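Local coordinates for malonyl CoA-acyl carrier protein transacylase (Burkholderia pseudomallei 1710b, PDB 3EZO) that probably transfers the malonyl group from malonyl-CoA to the acyl carrier protein, supplying malonyl-ACP for fatty acid synthesis, at residues 222-236 with 243-255. Sequence-based numbering, arbitrary orientation.
Sequences LAGVDVKAPKISVVN and VSDPAAIKDALVR
Lys-250 lies with its aliphatic chain against Val-227, CE 3.7 Å from Val-227 CG2, the two side chains running past each other in opposite senses. This is the edge of the α/β acyltransferase domain: the loop leaving helix 212-223 runs along one flank of helix 246-256 before entering 233-234, an edge strand of the parallel sheet. Extended beyond CG, the lysine delivers its ammonium to the turn that ends helix 212-223, where NZ donates to Leu-222 O at 2.8 Å and to Val-225 O at 2.9 Å. The second bond lies in the carbonyl plane; the first is tilted 27° from its own, and Val-225 N reaches Leu-222 O from the opposite face. A positive charge here probably suits the negative end of the helix dipole.

Inward from the lysine, Leu-222 CD1 sits against Val-254 CG2 and Leu-253 CB. Val-227 CG1, anti to the backbone N (chi1 171°), meets Ile-249 CG2, while the Pro-246 ring abuts Val-227 O. The end of Ile-249 reaches the Pro-230 ring, CD1 3.6 Å from Pro-230 CD. Leu-253 packs on helix 99-107, which follows the predicted nucleophile Ser-98; the Leu-253 side chain is about 9 Å from that of Ser-98.

At the strand, two waters bridge Val-234 to Val-243: one accepts from Val-234 N and donates to Val-243 O, the other links Val-243 N to Val-234 O likewise. Asn-236 OD1 accepts from Asp-239 N and Ala-241 N in the connecting loop, while its ND2 rests 3.4 Å from Ala-252 CB.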
loop_
_atom_site.group_PDB
_atom_site.type_symbol
_atom_site.label_atom_id
_atom_site.label_comp_id
_atom_site.label_asym_id
_atom_site.label_seq_id
_atom_site.Cartn_x
_atom_site.Cartn_y
_atom_site.Cartn_z
ATOM N N LEU A 222 -11.478 11.299 8.989
ATOM C CA LEU A 222 -11.136 10.385 10.094
ATOM C C LEU A 222 -11.676 10.832 11.432
ATOM O O LEU A 222 -11.829 10.009 12.307
ATOM C CB LEU A 222 -9.617 10.162 10.170
ATOM C CG LEU A 222 -9.103 9.260 9.043
ATOM C CD1 LEU A 222 -7.645 9.441 8.771
ATOM C CD2 LEU A 222 -9.442 7.783 9.354
ATOM N N ALA A 223 -11.981 12.125 11.594
ATOM C CA ALA A 223 -12.613 12.619 12.820
ATOM C C ALA A 223 -13.896 11.851 13.173
ATOM O O ALA A 223 -14.234 11.683 14.357
ATOM C CB ALA A 223 -12.908 14.136 12.705
ATOM N N GLY A 224 -14.625 11.407 12.153
ATOM C CA GLY A 224 -15.839 10.658 12.367
ATOM C C GLY A 224 -15.691 9.154 12.316
ATOM O O GLY A 224 -16.701 8.468 12.356
ATOM N N VAL A 225 -14.459 8.610 12.251
ATOM C CA VAL A 225 -14.282 7.161 12.131
ATOM C C VAL A 225 -13.881 6.603 13.490
ATOM O O VAL A 225 -12.999 7.170 14.168
ATOM C CB VAL A 225 -13.240 6.811 11.070
ATOM C CG1 VAL A 225 -12.979 5.328 11.013
ATOM C CG2 VAL A 225 -13.668 7.391 9.686
ATOM N N ASP A 226 -14.550 5.530 13.908
ATOM C CA ASP A 226 -14.230 4.868 15.174
ATOM C C ASP A 226 -12.998 4.007 15.019
ATOM O O ASP A 226 -13.069 2.924 14.459
ATOM C CB ASP A 226 -15.379 3.945 15.622
ATOM C CG ASP A 226 -15.152 3.383 17.033
ATOM O OD1 ASP A 226 -14.563 4.106 17.870
ATOM O OD2 ASP A 226 -15.560 2.250 17.306
ATOM N N VAL A 227 -11.864 4.485 15.472
ATOM C CA VAL A 227 -10.664 3.705 15.385
ATOM C C VAL A 227 -10.420 3.192 16.792
ATOM O O VAL A 227 -10.542 3.952 17.737
ATOM C CB VAL A 227 -9.460 4.541 14.871
ATOM C CG1 VAL A 227 -8.153 3.736 14.994
ATOM C CG2 VAL A 227 -9.727 5.057 13.417
ATOM N N LYS A 228 -10.064 1.913 16.887
ATOM C CA LYS A 228 -9.804 1.218 18.127
ATOM C C LYS A 228 -8.347 0.823 18.239
ATOM O O LYS A 228 -7.672 0.650 17.216
ATOM C CB LYS A 228 -10.582 -0.089 18.108
ATOM C CG LYS A 228 -12.062 0.053 17.931
ATOM C CD LYS A 228 -12.818 -0.372 19.135
ATOM C CE LYS A 228 -14.249 -0.725 18.766
ATOM N NZ LYS A 228 -15.041 -0.749 19.998
ATOM N N ALA A 229 -7.872 0.597 19.465
ATOM C CA ALA A 229 -6.477 0.177 19.692
ATOM C C ALA A 229 -6.282 -1.195 19.060
ATOM O O ALA A 229 -7.102 -2.062 19.273
ATOM C CB ALA A 229 -6.165 0.096 21.208
ATOM N N PRO A 230 -5.198 -1.388 18.288
ATOM C CA PRO A 230 -5.049 -2.652 17.568
ATOM C C PRO A 230 -4.757 -3.846 18.478
ATOM O O PRO A 230 -4.130 -3.707 19.512
ATOM C CB PRO A 230 -3.897 -2.398 16.578
ATOM C CG PRO A 230 -3.330 -1.099 16.895
ATOM C CD PRO A 230 -4.213 -0.368 17.872
ATOM N N LYS A 231 -5.223 -5.019 18.075
ATOM C CA LYS A 231 -4.927 -6.252 18.776
ATOM C C LYS A 231 -3.687 -6.904 18.205
ATOM O O LYS A 231 -3.236 -7.923 18.705
ATOM C CB LYS A 231 -6.128 -7.202 18.664
ATOM C CG LYS A 231 -6.317 -7.812 17.292
ATOM C CD LYS A 231 -7.781 -8.361 17.069
ATOM C CE LYS A 231 -8.041 -8.807 15.595
ATOM N NZ LYS A 231 -9.502 -9.064 15.363
ATOM N N ILE A 232 -3.153 -6.354 17.117
ATOM C CA ILE A 232 -1.894 -6.810 16.551
ATOM C C ILE A 232 -1.049 -5.564 16.325
ATOM O O ILE A 232 -1.578 -4.553 15.845
ATOM C CB ILE A 232 -2.066 -7.446 15.160
ATOM C CG1 ILE A 232 -3.059 -8.611 15.179
ATOM C CG2 ILE A 232 -0.707 -7.975 14.624
ATOM C CD1 ILE A 232 -3.240 -9.237 13.775
ATOM N N SER A 233 0.256 -5.644 16.601
ATOM C CA SER A 233 1.137 -4.500 16.345
ATOM C C SER A 233 1.112 -4.142 14.864
ATOM O O SER A 233 1.284 -5.017 14.016
ATOM C CB SER A 233 2.567 -4.846 16.768
ATOM O OG SER A 233 2.594 -5.052 18.165
ATOM N N VAL A 234 0.879 -2.865 14.561
ATOM C CA VAL A 234 0.985 -2.338 13.207
ATOM C C VAL A 234 2.168 -1.349 13.157
ATOM O O VAL A 234 2.239 -0.411 13.930
ATOM C CB VAL A 234 -0.317 -1.609 12.801
ATOM C CG1 VAL A 234 -0.262 -1.122 11.415
ATOM C CG2 VAL A 234 -1.613 -2.499 13.089
ATOM N N VAL A 235 3.093 -1.552 12.234
ATOM C CA VAL A 235 4.157 -0.586 11.996
ATOM C C VAL A 235 3.769 0.334 10.821
ATOM O O VAL A 235 3.405 -0.128 9.744
ATOM C CB VAL A 235 5.558 -1.293 11.881
ATOM C CG1 VAL A 235 5.651 -2.352 10.782
ATOM C CG2 VAL A 235 6.659 -0.243 11.757
ATOM N N ASN A 236 3.763 1.644 11.053
ATOM C CA ASN A 236 3.252 2.583 10.039
ATOM C C ASN A 236 4.294 3.035 9.031
ATOM O O ASN A 236 5.510 3.023 9.286
ATOM C CB ASN A 236 2.439 3.751 10.662
ATOM C CG ASN A 236 3.244 4.650 11.605
ATOM O OD1 ASN A 236 4.408 4.919 11.384
ATOM N ND2 ASN A 236 2.592 5.127 12.645
ATOM N N VAL A 243 2.092 2.299 17.153
ATOM C CA VAL A 243 1.330 3.130 18.048
ATOM C C VAL A 243 0.028 2.399 18.361
ATOM O O VAL A 243 -0.488 1.673 17.480
ATOM C CB VAL A 243 1.071 4.538 17.421
ATOM C CG1 VAL A 243 2.405 5.288 17.187
ATOM C CG2 VAL A 243 0.289 4.466 16.133
ATOM N N SER A 244 -0.495 2.589 19.584
ATOM C CA SER A 244 -1.753 2.015 20.012
ATOM C C SER A 244 -2.875 3.005 20.143
ATOM O O SER A 244 -4.045 2.608 20.078
ATOM C CB SER A 244 -1.579 1.314 21.369
ATOM O OG SER A 244 -1.045 2.214 22.355
ATOM N N ASP A 245 -2.542 4.276 20.386
ATOM C CA ASP A 245 -3.527 5.332 20.520
ATOM C C ASP A 245 -4.292 5.605 19.206
ATOM O O ASP A 245 -3.690 5.927 18.192
ATOM C CB ASP A 245 -2.821 6.616 20.955
ATOM C CG ASP A 245 -3.746 7.765 21.134
ATOM O OD1 ASP A 245 -4.757 7.624 21.831
ATOM O OD2 ASP A 245 -3.475 8.844 20.592
ATOM N N PRO A 246 -5.641 5.517 19.238
ATOM C CA PRO A 246 -6.464 5.790 18.055
ATOM C C PRO A 246 -6.155 7.124 17.366
ATOM O O PRO A 246 -6.040 7.166 16.158
ATOM C CB PRO A 246 -7.869 5.761 18.618
ATOM C CG PRO A 246 -7.803 4.679 19.660
ATOM C CD PRO A 246 -6.440 4.942 20.328
ATOM N N ALA A 247 -6.001 8.203 18.136
ATOM C CA ALA A 247 -5.660 9.522 17.575
ATOM C C ALA A 247 -4.324 9.515 16.783
ATOM O O ALA A 247 -4.194 10.158 15.704
ATOM C CB ALA A 247 -5.658 10.585 18.702
ATOM N N ALA A 248 -3.342 8.799 17.328
ATOM C CA ALA A 248 -2.024 8.663 16.702
ATOM C C ALA A 248 -2.090 7.859 15.408
ATOM O O ALA A 248 -1.417 8.176 14.447
ATOM C CB ALA A 248 -1.063 7.980 17.673
ATOM N N ILE A 249 -2.926 6.817 15.408
ATOM C CA ILE A 249 -3.144 5.997 14.196
ATOM C C ILE A 249 -3.753 6.835 13.088
ATOM O O ILE A 249 -3.261 6.839 11.965
ATOM C CB ILE A 249 -4.043 4.805 14.520
ATOM C CG1 ILE A 249 -3.310 3.860 15.477
ATOM C CG2 ILE A 249 -4.553 4.119 13.224
ATOM C CD1 ILE A 249 -4.219 2.750 16.007
ATOM N N LYS A 250 -4.809 7.563 13.424
ATOM C CA LYS A 250 -5.415 8.512 12.524
ATOM C C LYS A 250 -4.400 9.515 11.984
ATOM O O LYS A 250 -4.352 9.738 10.765
ATOM C CB LYS A 250 -6.543 9.288 13.204
ATOM C CG LYS A 250 -7.737 8.462 13.641
ATOM C CD LYS A 250 -8.917 9.356 14.089
ATOM C CE LYS A 250 -10.093 8.505 14.558
ATOM N NZ LYS A 250 -11.224 9.316 14.998
ATOM N N ASP A 251 -3.594 10.115 12.871
ATOM C CA ASP A 251 -2.652 11.124 12.425
ATOM C C ASP A 251 -1.591 10.549 11.466
ATOM O O ASP A 251 -1.197 11.201 10.481
ATOM C CB ASP A 251 -1.952 11.814 13.603
ATOM C CG ASP A 251 -1.086 12.956 13.128
ATOM O OD1 ASP A 251 -1.631 13.926 12.552
ATOM O OD2 ASP A 251 0.140 12.819 13.257
ATOM N N ALA A 252 -1.164 9.317 11.750
ATOM C CA ALA A 252 -0.232 8.617 10.871
ATOM C C ALA A 252 -0.875 8.375 9.508
ATOM O O ALA A 252 -0.212 8.475 8.483
ATOM C CB ALA A 252 0.248 7.327 11.501
ATOM N N LEU A 253 -2.168 8.080 9.476
ATOM C CA LEU A 253 -2.862 7.954 8.180
ATOM C C LEU A 253 -2.978 9.293 7.440
ATOM O O LEU A 253 -2.862 9.321 6.216
ATOM C CB LEU A 253 -4.243 7.301 8.319
ATOM C CG LEU A 253 -4.260 5.837 8.761
ATOM C CD1 LEU A 253 -5.746 5.395 8.941
ATOM C CD2 LEU A 253 -3.483 4.928 7.814
ATOM N N VAL A 254 -3.227 10.375 8.183
ATOM C CA VAL A 254 -3.337 11.744 7.609
ATOM C C VAL A 254 -2.013 12.128 6.950
ATOM O O VAL A 254 -1.974 12.526 5.758
ATOM C CB VAL A 254 -3.772 12.775 8.701
ATOM C CG1 VAL A 254 -3.535 14.244 8.265
ATOM C CG2 VAL A 254 -5.233 12.547 9.134
ATOM N N ARG A 255 -0.908 11.960 7.691
ATOM C CA ARG A 255 0.399 12.374 7.203
ATOM C C ARG A 255 0.900 11.438 6.125
ATOM O O ARG A 255 1.669 11.850 5.209
ATOM C CB ARG A 255 1.395 12.519 8.356
ATOM C CG ARG A 255 1.140 13.770 9.208
ATOM C CD ARG A 255 2.173 13.973 10.341
ATOM N NE ARG A 255 2.078 12.906 11.326
ATOM C CZ ARG A 255 2.944 11.910 11.488
ATOM N NH1 ARG A 255 4.030 11.840 10.759
ATOM N NH2 ARG A 255 2.704 10.965 12.418
HETATM O O HOH W 1 -0.191 -1.070 16.732
HETATM O O HOH W 2 1.197 1.968 14.278
#